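Local coordinates for protein esterase (Alcaligenes sp., PDB 1QLW) that probably hydrolyses carboxylic esters, as a bacterial carboxylic esterase with the alpha/beta-hydrolase fold, at residues V28-L33 with D113-N118; G24-T29 with V45-M50; D103-G108 with N184-N189; G70-G75 with V173-G178; Q18-V23 with Y51-I56. All blocks are in the same frame, centred on the assembly; numbering follows the deposited sequence.

Interaction 1 (V28-L33 with D113-N118); sequences VTSETL and DISAIN
The carboxylate of D113 is met from three directions. The V28 methyl CG1 comes obliquely toward one face, 3.9 Å from OD2, while the backbone N of S115 stands above the other face and closes an Asx turn on OD1. Near the plane, on the syn side of OD1, S115 OG donates a short bond of 2.6 Å. That hydroxyl is itself an acceptor: S30 OG donates to S115 OG at 2.7 Å, and S30 OG in turn receives T32 N in a nearly straight bond (169°), an ST turn. A relay thus runs from T32 N through two serines to the aspartate. These residues join the end of strand 26-30 to the first turn of helix 115-121, on the projecting part of the alpha/beta-hydrolase chain where L33 and I114 also pack on the second subunit. Without the S30 hydroxyl, as with an alanine here, S115 OG would probably lose its donor and T32 N the acceptor that closes its turn. T32 OG1, set between its backbone N and carbonyl carbon (chi1 57°), donates to S115 O at 2.8 Å, tilted from the carbonyl plane. Beside the serines, L33 CD2 lies 3.8 Å from S115 OG.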
# COMPACT_ATOMS: atom_id res chain seq x y z
N VAL A 28 11.34 8.53 16.27
CA VAL A 28 11.83 9.88 16.08
C VAL A 28 10.98 10.83 16.91
O VAL A 28 9.75 10.80 16.81
CB VAL A 28 11.72 10.31 14.59
CG1 VAL A 28 11.99 11.80 14.39
CG2 VAL A 28 12.69 9.52 13.72
N THR A 29 11.63 11.68 17.70
CA THR A 29 10.91 12.72 18.43
C THR A 29 10.94 13.98 17.57
O THR A 29 12.02 14.44 17.19
CB THR A 29 11.56 13.01 19.79
OG1 THR A 29 11.58 11.79 20.54
CG2 THR A 29 10.83 14.09 20.56
N SER A 30 9.78 14.50 17.24
CA SER A 30 9.67 15.64 16.35
C SER A 30 8.95 16.79 17.04
O SER A 30 8.13 16.59 17.93
CB SER A 30 8.81 15.23 15.15
OG SER A 30 8.60 16.35 14.31
N GLU A 31 9.27 18.00 16.60
CA GLU A 31 8.64 19.22 17.05
C GLU A 31 7.69 19.77 15.99
O GLU A 31 7.01 20.77 16.28
CB GLU A 31 9.68 20.30 17.37
CG GLU A 31 10.77 19.85 18.33
CD GLU A 31 10.28 19.11 19.56
OE1 GLU A 31 9.27 19.58 20.12
OE2 GLU A 31 10.87 18.09 19.94
N THR A 32 7.59 19.15 14.82
CA THR A 32 6.85 19.72 13.72
C THR A 32 5.92 18.72 13.05
O THR A 32 5.76 18.73 11.82
CB THR A 32 7.79 20.38 12.69
OG1 THR A 32 8.73 19.39 12.25
CG2 THR A 32 8.59 21.54 13.29
N LEU A 33 5.22 17.90 13.85
CA LEU A 33 4.33 16.89 13.29
C LEU A 33 3.04 17.45 12.73
O LEU A 33 2.32 16.76 12.00
CB LEU A 33 3.97 15.84 14.35
CG LEU A 33 5.12 14.99 14.85
CD1 LEU A 33 4.60 14.06 15.95
CD2 LEU A 33 5.78 14.21 13.73
N ASP A 113 8.75 10.45 7.12
CA ASP A 113 8.72 11.49 8.15
C ASP A 113 8.47 12.82 7.41
O ASP A 113 9.28 13.19 6.55
CB ASP A 113 10.03 11.59 8.91
CG ASP A 113 10.05 12.57 10.08
OD1 ASP A 113 9.01 13.19 10.37
OD2 ASP A 113 11.11 12.70 10.73
N ILE A 114 7.39 13.50 7.75
CA ILE A 114 7.07 14.77 7.12
C ILE A 114 7.53 15.97 7.93
O ILE A 114 7.28 17.12 7.56
CB ILE A 114 5.57 14.87 6.77
CG1 ILE A 114 4.62 14.57 7.92
CG2 ILE A 114 5.30 13.93 5.57
CD1 ILE A 114 4.70 15.52 9.10
N SER A 115 8.30 15.74 8.98
CA SER A 115 8.70 16.80 9.90
C SER A 115 9.43 17.93 9.18
O SER A 115 9.20 19.09 9.54
CB SER A 115 9.60 16.27 11.01
OG SER A 115 8.90 15.38 11.83
N ALA A 116 10.34 17.61 8.26
CA ALA A 116 11.11 18.68 7.63
C ALA A 116 10.25 19.56 6.75
O ALA A 116 10.51 20.76 6.62
CB ALA A 116 12.29 18.11 6.87
N ILE A 117 9.24 18.97 6.10
CA ILE A 117 8.34 19.77 5.28
C ILE A 117 7.60 20.77 6.16
O ILE A 117 7.57 21.97 5.87
CB ILE A 117 7.38 18.88 4.47
CG1 ILE A 117 8.17 17.97 3.53
CG2 ILE A 117 6.41 19.74 3.69
CD1 ILE A 117 7.38 16.79 3.02
N ASN A 118 7.05 20.27 7.28
CA ASN A 118 6.32 21.17 8.17
C ASN A 118 7.25 22.22 8.78
O ASN A 118 6.82 23.35 8.99
CB ASN A 118 5.61 20.38 9.26
CG ASN A 118 4.31 19.74 8.81
OD1 ASN A 118 3.68 19.03 9.63
ND2 ASN A 118 3.89 19.99 7.61

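Interaction 2 (G24-T29 with V45-M50); sequences GGRDVT and VTVDQM
T46 OG1 is held by two groups: it donates to D27 OD1 at 2.8 Å and is also hydrogen-bonded to H138 of the second subunit. The aspartate receives it on the syn side, somewhat out of the carboxylate plane. A valine in place of T46 would probably leave D27 OD1 without this donor and H138 of the second subunit without its hydroxyl mate. The other side of the strand pair carries a different set. R26, extended from CG to NE, donates from NE to D48 OD2 (156°), and this salt bridge of 2.8 Å lies in the guanidinium plane. The arginine nevertheless approaches the carboxylate from above, the two planes being 45° apart. V47 CG2 sits over one face of the guanidinium, offset toward its rim, and touches V28 CG2 at 3.7 Å. A water donates to D48 OD1 and takes a weak bond from R26 NH2. The two strands, 26-30 and 43-57, follow each other in the chain as an antiparallel beta hairpin. R26 with V47 and V28 with V45 are hydrogen-bonded pairs, with R26 N at 2.8 Å from V47 O and V28 N at 2.8 Å from V45 O; D27 with T46 is the non-hydrogen-bonded pair between them. Beyond the R26-V47 pair, where G25 CA and Q49 CA come within 3.8 Å, a side chain on G25 would run into T46 CG2; G25 CA makes a CA-H...O contact with V47 O at 3.2 Å. Q49 NE2 reaches back to T46 O at 3.0 Å and also bonds Q170 of the second subunit, whose side chain grips G24 O.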
# COMPACT_ATOMS: atom_id res chain seq x y z
N GLY A 24 10.90 -3.68 11.32
CA GLY A 24 11.80 -2.59 11.62
C GLY A 24 11.12 -1.30 12.00
O GLY A 24 10.01 -1.25 12.54
N GLY A 25 11.85 -0.22 11.75
CA GLY A 25 11.43 1.13 12.15
C GLY A 25 12.31 1.64 13.29
O GLY A 25 12.98 0.91 14.01
N ARG A 26 12.32 2.97 13.39
CA ARG A 26 13.00 3.69 14.45
C ARG A 26 12.05 4.79 14.93
O ARG A 26 11.24 5.31 14.16
CB ARG A 26 14.31 4.30 13.93
CG ARG A 26 14.23 5.38 12.89
CD ARG A 26 15.60 5.82 12.35
NE ARG A 26 15.42 6.81 11.28
CZ ARG A 26 15.45 8.12 11.39
NH1 ARG A 26 15.73 8.65 12.57
NH2 ARG A 26 15.15 8.90 10.36
N ASP A 27 12.14 5.12 16.22
CA ASP A 27 11.31 6.18 16.78
C ASP A 27 12.05 7.51 16.70
O ASP A 27 13.25 7.61 16.98
CB ASP A 27 10.87 5.82 18.21
CG ASP A 27 9.75 4.77 18.18
OD1 ASP A 27 9.35 4.32 17.08
OD2 ASP A 27 9.26 4.39 19.26
N VAL A 28 11.34 8.53 16.27
CA VAL A 28 11.83 9.88 16.08
C VAL A 28 10.98 10.83 16.91
O VAL A 28 9.75 10.80 16.81
CB VAL A 28 11.72 10.31 14.59
CG1 VAL A 28 11.99 11.80 14.39
CG2 VAL A 28 12.69 9.52 13.72
N THR A 29 11.63 11.68 17.70
CA THR A 29 10.91 12.72 18.43
C THR A 29 10.94 13.98 17.57
O THR A 29 12.02 14.44 17.19
CB THR A 29 11.56 13.01 19.79
OG1 THR A 29 11.58 11.79 20.54
CG2 THR A 29 10.83 14.09 20.56
N VAL A 45 7.14 9.58 16.43
CA VAL A 45 6.63 8.78 15.32
C VAL A 45 7.61 7.65 15.03
O VAL A 45 8.81 7.79 15.24
CB VAL A 45 6.32 9.58 14.04
CG1 VAL A 45 5.12 10.51 14.27
CG2 VAL A 45 7.55 10.35 13.57
N THR A 46 7.09 6.59 14.41
CA THR A 46 7.93 5.49 13.92
C THR A 46 8.11 5.68 12.42
O THR A 46 7.12 5.82 11.69
CB THR A 46 7.26 4.15 14.21
OG1 THR A 46 7.00 4.06 15.62
CG2 THR A 46 8.14 2.99 13.78
N VAL A 47 9.35 5.63 11.96
CA VAL A 47 9.67 5.78 10.54
C VAL A 47 10.69 4.71 10.13
O VAL A 47 11.30 4.07 10.99
CB VAL A 47 10.19 7.17 10.16
CG1 VAL A 47 9.18 8.26 10.48
CG2 VAL A 47 11.49 7.42 10.89
N ASP A 48 10.80 4.46 8.84
CA ASP A 48 11.71 3.50 8.22
C ASP A 48 11.24 2.04 8.25
O ASP A 48 11.88 1.20 7.62
CB ASP A 48 13.13 3.59 8.74
CG ASP A 48 13.87 4.87 8.40
OD1 ASP A 48 13.45 5.61 7.50
OD2 ASP A 48 14.87 5.13 9.10
N GLN A 49 10.12 1.75 8.90
CA GLN A 49 9.55 0.42 8.90
C GLN A 49 9.11 0.03 7.49
O GLN A 49 8.76 0.87 6.66
CB GLN A 49 8.35 0.36 9.86
CG GLN A 49 7.17 1.26 9.51
CD GLN A 49 7.26 2.62 10.14
OE1 GLN A 49 8.34 3.14 10.36
NE2 GLN A 49 6.16 3.24 10.53
N MET A 50 9.02 -1.28 7.26
CA MET A 50 8.70 -1.84 5.95
C MET A 50 7.42 -2.66 6.03
O MET A 50 7.36 -3.65 6.79
CB MET A 50 9.87 -2.72 5.48
CG MET A 50 9.64 -3.44 4.17
SD MET A 50 11.09 -4.39 3.67
CE MET A 50 10.95 -5.84 4.73
O HOH W 1 15.35 7.63 7.24

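Interaction 3 (D103-G108 with N184-N189); sequences DQSGRG and NPTVAN
This is a small, buried and largely polar contact in which the loop after strand 99-103 rests against the first turn of helix 185-197. Q104 to R107 form a type II beta turn with G106 at its third position, where the positive phi suits a glycine. The sequence DQSGRG resembles the glycine-rich segment that follows the corresponding strand in many alpha/beta hydrolases. One hydrogen bond crosses between the segments: S105 N donates to T186 OG1 at 3.0 Å, with an N-H...O angle of 142°. T186 OG1 lies anti to its own carbonyl carbon (chi1 -57°), which turns it out of the helix to meet the turn. The same oxygen is flanked by aliphatic carbon, with Q104 CB at 3.4 Å and Q104 CG at 3.6 Å. From there the glutamine chain runs on, crossing T186 at about a right angle, and its amide stands nearly perpendicular to that of N184. Its polar end is fixed elsewhere, by Y211 through OE1 and by Q207 through NE2. S105 leans the other way: its CB lies 3.9 Å from P185 CB, and its OG is 3.1 Å from N189 ND2. That hydroxyl and the N189 amide both hydrogen-bond to the backbone O of D48, tying the start of the helix and the turn to the bend in strand 43-57. With S105 N, S105 OG, N189 ND2 and the Q104 amide each engaged by a definite partner, the contact probably depends on directed polar bonds more than on apolar burial.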
# COMPACT_ATOMS: atom_id res chain seq x y z
N ASP A 103 6.34 -3.04 0.61
CA ASP A 103 6.55 -1.66 0.18
C ASP A 103 7.86 -1.21 0.83
O ASP A 103 8.03 -1.36 2.04
CB ASP A 103 5.44 -0.69 0.56
CG ASP A 103 4.18 -0.85 -0.28
OD1 ASP A 103 4.26 -1.49 -1.37
OD2 ASP A 103 3.13 -0.28 0.09
N GLN A 104 8.78 -0.70 0.01
CA GLN A 104 10.04 -0.22 0.54
C GLN A 104 9.83 0.77 1.68
O GLN A 104 8.83 1.49 1.71
CB GLN A 104 10.85 0.53 -0.51
CG GLN A 104 11.59 -0.32 -1.53
CD GLN A 104 12.50 0.53 -2.38
OE1 GLN A 104 13.19 1.43 -1.86
NE2 GLN A 104 12.54 0.28 -3.68
N SER A 105 10.80 0.84 2.57
CA SER A 105 10.81 1.92 3.56
C SER A 105 10.58 3.25 2.83
O SER A 105 11.17 3.50 1.77
CB SER A 105 12.16 1.94 4.26
OG SER A 105 12.38 0.75 5.00
N GLY A 106 9.73 4.09 3.40
CA GLY A 106 9.47 5.40 2.84
C GLY A 106 8.71 5.40 1.52
O GLY A 106 8.82 6.38 0.78
N ARG A 107 7.96 4.35 1.24
CA ARG A 107 7.19 4.22 0.02
C ARG A 107 5.86 3.54 0.36
O ARG A 107 5.81 2.66 1.21
CB ARG A 107 7.93 3.38 -1.03
CG ARG A 107 7.41 3.47 -2.45
CD ARG A 107 7.90 4.67 -3.25
NE ARG A 107 9.36 4.74 -3.27
CZ ARG A 107 10.14 3.93 -3.97
NH1 ARG A 107 9.60 3.09 -4.84
NH2 ARG A 107 11.45 3.96 -3.77
N GLY A 108 4.79 3.88 -0.37
CA GLY A 108 3.56 3.12 -0.21
C GLY A 108 3.07 3.16 1.23
O GLY A 108 2.94 4.24 1.84
N ASN A 184 19.72 1.96 1.61
CA ASN A 184 18.36 2.33 1.99
C ASN A 184 17.94 1.48 3.17
O ASN A 184 18.32 0.32 3.28
CB ASN A 184 17.47 2.06 0.76
CG ASN A 184 16.04 2.53 0.97
OD1 ASN A 184 15.73 3.71 0.69
ND2 ASN A 184 15.22 1.67 1.47
N PRO A 185 17.09 2.00 4.06
CA PRO A 185 16.61 1.24 5.21
C PRO A 185 15.93 -0.07 4.86
O PRO A 185 15.90 -1.02 5.68
CB PRO A 185 15.66 2.21 5.92
CG PRO A 185 16.24 3.55 5.61
CD PRO A 185 16.66 3.41 4.17
N THR A 186 15.41 -0.22 3.63
CA THR A 186 14.86 -1.49 3.20
C THR A 186 15.87 -2.61 3.34
O THR A 186 15.51 -3.75 3.62
CB THR A 186 14.37 -1.39 1.74
OG1 THR A 186 13.40 -0.34 1.61
CG2 THR A 186 13.75 -2.67 1.26
N VAL A 187 17.14 -2.33 3.08
CA VAL A 187 18.18 -3.37 3.12
C VAL A 187 18.27 -4.06 4.46
O VAL A 187 18.24 -5.30 4.53
CB VAL A 187 19.52 -2.72 2.71
CG1 VAL A 187 20.69 -3.67 2.98
CG2 VAL A 187 19.48 -2.34 1.23
N ALA A 188 18.38 -3.29 5.56
CA ALA A 188 18.41 -3.91 6.87
C ALA A 188 17.11 -4.63 7.18
O ALA A 188 17.09 -5.67 7.84
CB ALA A 188 18.68 -2.87 7.94
N ASN A 189 15.98 -4.06 6.75
CA ASN A 189 14.69 -4.70 6.99
C ASN A 189 14.57 -6.03 6.25
O ASN A 189 13.96 -6.97 6.77
CB ASN A 189 13.56 -3.75 6.62
CG ASN A 189 13.45 -2.62 7.63
OD1 ASN A 189 13.74 -2.81 8.81
ND2 ASN A 189 13.02 -1.46 7.15

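Interaction 4 (G70-G75 with V173-G178); sequences GCCLTG and VPDWLG
D175 extends its carboxylate, CG anti to the backbone N (chi1 -162°), over the turn formed by G70 to L73, so that OD2 comes down on the peptide of the paired cysteines. C72 N donates to D175 OD2 at 3.0 Å on the anti side, and C71 CB brushes the same oxygen at 3.3 Å. The other oxygen looks back along its own segment: L177 N meets OD1 at 2.9 Å, nearly along the C-O axis, in an Asx turn. R107 completes a salt bridge to OD1, and Q207 bonds OD2, so both oxygens are firmly engaged. C71 and C72 are joined by a vicinal disulfide, SG to SG 2.0 Å, within a type II beta turn whose third position, C72, has a positive phi; the tight ring limits how the turn can flex. This turn follows strand 65-68, the place where many alpha/beta hydrolases build part of the oxyanion hole, and a bound sulfate lies about 4 Å from the C71 side chain. The sulfate probably comes from the crystallisation liquor, though it may mark a pocket near the active site. V173, two residues before D175, adds a backbone bond: its N donates to C72 O at 2.9 Å, well above the carbonyl plane. The V173 side chain crosses that of T74 at about a right angle, methyl CG2 meeting T74 CG2 at 3.9 Å, and the same methyl stands 3.9 Å from L73 N. R109 of the second subunit packs on both V173 and T74.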
# COMPACT_ATOMS: atom_id res chain seq x y z
N GLY A 70 10.96 -1.56 -7.35
CA GLY A 70 11.97 -0.56 -7.61
C GLY A 70 11.46 0.87 -7.50
O GLY A 70 10.60 1.16 -6.66
N CYS A 71 12.04 1.78 -8.27
CA CYS A 71 11.72 3.19 -8.12
C CYS A 71 10.30 3.48 -8.52
O CYS A 71 9.68 2.80 -9.33
CB CYS A 71 12.58 4.15 -8.93
SG CYS A 71 11.94 4.56 -10.57
N CYS A 72 9.74 4.56 -7.95
CA CYS A 72 8.59 5.21 -8.54
C CYS A 72 7.33 4.35 -8.52
O CYS A 72 6.36 4.66 -9.21
CB CYS A 72 8.94 5.55 -10.03
SG CYS A 72 10.60 6.09 -10.37
N LEU A 73 7.34 3.28 -7.75
CA LEU A 73 6.35 2.22 -7.75
C LEU A 73 6.22 1.68 -6.33
O LEU A 73 6.99 2.04 -5.45
CB LEU A 73 6.81 1.08 -8.69
CG LEU A 73 6.90 1.42 -10.18
CD1 LEU A 73 7.77 0.37 -10.90
CD2 LEU A 73 5.51 1.50 -10.78
N THR A 74 5.24 0.81 -6.14
CA THR A 74 5.03 0.14 -4.87
C THR A 74 4.94 -1.36 -5.13
O THR A 74 5.20 -1.85 -6.24
CB THR A 74 3.76 0.63 -4.16
OG1 THR A 74 2.60 0.15 -4.88
CG2 THR A 74 3.75 2.13 -4.02
N GLY A 75 4.55 -2.13 -4.12
CA GLY A 75 4.33 -3.56 -4.29
C GLY A 75 3.24 -3.89 -5.28
O GLY A 75 3.15 -5.03 -5.75
N VAL A 173 4.26 6.47 -8.28
CA VAL A 173 4.20 7.33 -7.09
C VAL A 173 5.50 8.08 -6.91
O VAL A 173 6.56 7.65 -7.38
CB VAL A 173 3.92 6.48 -5.82
CG1 VAL A 173 2.60 5.72 -5.90
CG2 VAL A 173 5.05 5.49 -5.53
N PRO A 174 5.48 9.17 -6.13
CA PRO A 174 6.73 9.84 -5.75
C PRO A 174 7.65 8.94 -4.97
O PRO A 174 7.23 8.06 -4.22
CB PRO A 174 6.26 11.02 -4.90
CG PRO A 174 4.88 11.29 -5.40
CD PRO A 174 4.29 9.93 -5.70
N ASP A 175 8.93 9.23 -5.12
CA ASP A 175 10.01 8.42 -4.57
C ASP A 175 10.85 9.24 -3.62
O ASP A 175 11.35 10.31 -3.99
CB ASP A 175 10.82 7.86 -5.74
CG ASP A 175 11.68 6.70 -5.36
OD1 ASP A 175 12.26 6.72 -4.26
OD2 ASP A 175 11.79 5.76 -6.19
N TRP A 176 10.99 8.75 -2.38
CA TRP A 176 11.74 9.40 -1.33
C TRP A 176 13.14 8.81 -1.16
O TRP A 176 13.82 9.18 -0.17
CB TRP A 176 10.94 9.27 -0.03
CG TRP A 176 9.71 10.11 0.03
CD1 TRP A 176 8.63 10.12 -0.81
CD2 TRP A 176 9.41 11.09 1.04
NE1 TRP A 176 7.71 11.05 -0.42
CE2 TRP A 176 8.18 11.67 0.71
CE3 TRP A 176 10.10 11.54 2.17
CZ2 TRP A 176 7.58 12.66 1.51
CZ3 TRP A 176 9.52 12.53 2.96
CH2 TRP A 176 8.30 13.06 2.60
N LEU A 177 13.65 8.03 -2.09
CA LEU A 177 14.95 7.39 -1.95
C LEU A 177 16.05 8.37 -1.54
O LEU A 177 16.87 8.09 -0.65
CB LEU A 177 15.37 6.77 -3.31
CG LEU A 177 16.63 5.91 -3.24
CD1 LEU A 177 16.32 4.51 -2.78
CD2 LEU A 177 17.35 5.90 -4.58
N GLY A 178 16.08 9.53 -2.20
CA GLY A 178 17.14 10.49 -2.03
C GLY A 178 17.15 11.19 -0.70
O GLY A 178 18.13 11.86 -0.36

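Interaction 5 (Q18-V23 with Y51-I56); sequences QGSFFV and YVRYQI
G19 is the hollow that the Y54 ring fills: the tyrosine lies flat over the glycine backbone, with G19 CA 3.7 Å from the ring centroid in a CH-pi contact and G19 N above the ring centre. A side chain on the glycine would collide with Y54 OH. Swung between its backbone N and carbonyl carbon (chi1 69°), the ring is laid back across the neighbouring strand. On the opposite face of the sheet the R53 guanidinium lies over G19 N, so the glycine is sandwiched. NH1 donates to S20 OG at 2.9 Å; NH2 makes a salt bridge to D89 of the second subunit, and E79 of that subunit bonds S20 OG. Strands 13-23 and 43-57 run antiparallel in the central sheet of the hydrolase, with G19-Y54 and F21-V52 as hydrogen-bonded pairs. F21 fits alongside V52, whose CB sits over the ring face 4.1 Å from its centroid, and the F21 rim abuts that of Y54, F21 CE1 to Y54 CD2 3.6 Å. Neither ring lies over the other, their planes being 47° apart. V23 CG2 fills the next notch, 3.9 Å from V52 CG2, and helix 185-197 covers F21 and V23. On the R53 side, F22 leans obliquely into Y51, F22 CE2 to Y51 CB 3.6 Å. Further along, Q18 and Q55 lie side by side; Q18 NE2 bonds Q55 OE1 of the second subunit, and Q55 OE1 its Q18.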
# COMPACT_ATOMS: atom_id res chain seq x y z
N GLN A 18 -2.87 -15.87 5.06
CA GLN A 18 -2.55 -14.58 4.49
C GLN A 18 -2.48 -13.58 5.64
O GLN A 18 -3.08 -13.80 6.70
CB GLN A 18 -3.53 -14.07 3.44
CG GLN A 18 -4.87 -13.53 3.86
CD GLN A 18 -5.78 -12.98 2.78
OE1 GLN A 18 -6.75 -12.25 3.05
NE2 GLN A 18 -5.46 -13.33 1.54
N GLY A 19 -1.80 -12.48 5.40
CA GLY A 19 -1.73 -11.46 6.44
C GLY A 19 -0.76 -10.36 6.04
O GLY A 19 -0.20 -10.33 4.94
N SER A 20 -0.52 -9.51 7.02
CA SER A 20 0.31 -8.33 6.85
C SER A 20 1.00 -8.00 8.16
O SER A 20 0.42 -8.23 9.24
CB SER A 20 -0.56 -7.10 6.51
OG SER A 20 -1.32 -7.35 5.37
N PHE A 21 2.20 -7.44 8.07
CA PHE A 21 2.93 -7.02 9.25
C PHE A 21 3.99 -6.01 8.79
O PHE A 21 4.16 -5.81 7.59
CB PHE A 21 3.56 -8.18 10.01
CG PHE A 21 4.51 -9.04 9.23
CD1 PHE A 21 4.07 -10.12 8.48
CD2 PHE A 21 5.86 -8.76 9.19
CE1 PHE A 21 4.95 -10.93 7.78
CE2 PHE A 21 6.76 -9.54 8.48
CZ PHE A 21 6.29 -10.63 7.78
N PHE A 22 4.69 -5.44 9.76
CA PHE A 22 5.78 -4.54 9.46
C PHE A 22 7.07 -5.06 10.04
O PHE A 22 7.10 -5.77 11.06
CB PHE A 22 5.54 -3.13 10.06
CG PHE A 22 4.51 -2.39 9.25
CD1 PHE A 22 3.15 -2.62 9.41
CD2 PHE A 22 4.90 -1.45 8.30
CE1 PHE A 22 2.24 -1.95 8.61
CE2 PHE A 22 3.99 -0.77 7.54
CZ PHE A 22 2.64 -1.02 7.69
N VAL A 23 8.18 -4.70 9.39
CA VAL A 23 9.51 -5.03 9.86
C VAL A 23 10.26 -3.72 10.15
O VAL A 23 10.28 -2.79 9.35
CB VAL A 23 10.29 -5.80 8.78
CG1 VAL A 23 11.72 -6.04 9.21
CG2 VAL A 23 9.54 -7.09 8.47
N TYR A 51 6.42 -2.29 5.24
CA TYR A 51 5.18 -3.06 5.10
C TYR A 51 5.43 -4.36 4.35
O TYR A 51 6.11 -4.37 3.32
CB TYR A 51 4.20 -2.23 4.28
CG TYR A 51 2.91 -2.93 3.90
CD1 TYR A 51 1.91 -3.18 4.86
CD2 TYR A 51 2.68 -3.34 2.60
CE1 TYR A 51 0.74 -3.81 4.50
CE2 TYR A 51 1.49 -3.97 2.25
CZ TYR A 51 0.51 -4.19 3.20
OH TYR A 51 -0.66 -4.79 2.79
N VAL A 52 4.84 -5.44 4.85
CA VAL A 52 4.93 -6.75 4.25
C VAL A 52 3.55 -7.39 4.18
O VAL A 52 2.90 -7.55 5.22
CB VAL A 52 5.87 -7.68 5.05
CG1 VAL A 52 6.06 -9.00 4.31
CG2 VAL A 52 7.21 -7.02 5.34
N ARG A 53 3.12 -7.80 2.99
CA ARG A 53 1.88 -8.55 2.80
C ARG A 53 2.27 -9.96 2.39
O ARG A 53 3.05 -10.13 1.44
CB ARG A 53 1.02 -7.92 1.70
CG ARG A 53 -0.24 -8.70 1.39
CD ARG A 53 -1.21 -8.66 2.51
NE ARG A 53 -2.54 -9.09 2.06
CZ ARG A 53 -3.56 -9.28 2.87
NH1 ARG A 53 -3.34 -9.06 4.16
NH2 ARG A 53 -4.76 -9.65 2.43
N TYR A 54 1.79 -10.98 3.08
CA TYR A 54 2.14 -12.37 2.79
C TYR A 54 0.89 -13.16 2.41
O TYR A 54 -0.22 -12.95 2.90
CB TYR A 54 2.87 -13.02 3.97
CG TYR A 54 2.07 -13.29 5.22
CD1 TYR A 54 1.38 -14.49 5.38
CD2 TYR A 54 2.00 -12.37 6.26
CE1 TYR A 54 0.65 -14.75 6.52
CE2 TYR A 54 1.27 -12.64 7.41
CZ TYR A 54 0.58 -13.82 7.53
OH TYR A 54 -0.17 -14.05 8.67
N GLN A 55 1.12 -14.12 1.51
CA GLN A 55 0.12 -15.10 1.11
C GLN A 55 0.82 -16.45 1.06
O GLN A 55 1.91 -16.55 0.49
CB GLN A 55 -0.56 -14.71 -0.19
CG GLN A 55 -1.46 -13.49 0.01
CD GLN A 55 -2.40 -13.12 -1.09
OE1 GLN A 55 -3.63 -13.22 -0.99
NE2 GLN A 55 -1.80 -12.65 -2.17
N ILE A 56 0.18 -17.46 1.63
CA ILE A 56 0.80 -18.78 1.80
C ILE A 56 -0.11 -19.82 1.15
O ILE A 56 -1.24 -20.01 1.60
CB ILE A 56 0.94 -19.11 3.30
CG1 ILE A 56 1.73 -18.04 4.04
CG2 ILE A 56 1.54 -20.50 3.48
CD1 ILE A 56 2.15 -18.21 5.44

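Interactions 1, 2 and 5 follow one another along the antiparallel strands: 1 and 2 share V28 and T29, and M50 N bonds V23 O (2.9 Å) where 2 passes into 5. Interaction 3 joins interaction 2 at D48, whose O accepts from S105 OG at 2.7 Å and from N189 ND2 at 2.9 Å, and D103 N bonds Y51 O of interaction 5 at 3.0 Å. Interactions 3 and 4, with centres about 10 Å apart, meet through R107 NH1 and G70 O (2.8 Å), near Q207 and the sulfate beside C71, which may mark the catalytic pocket. Interaction 1, centred about 21 Å from interaction 4, touches it through W176. All five contacts reach the second subunit.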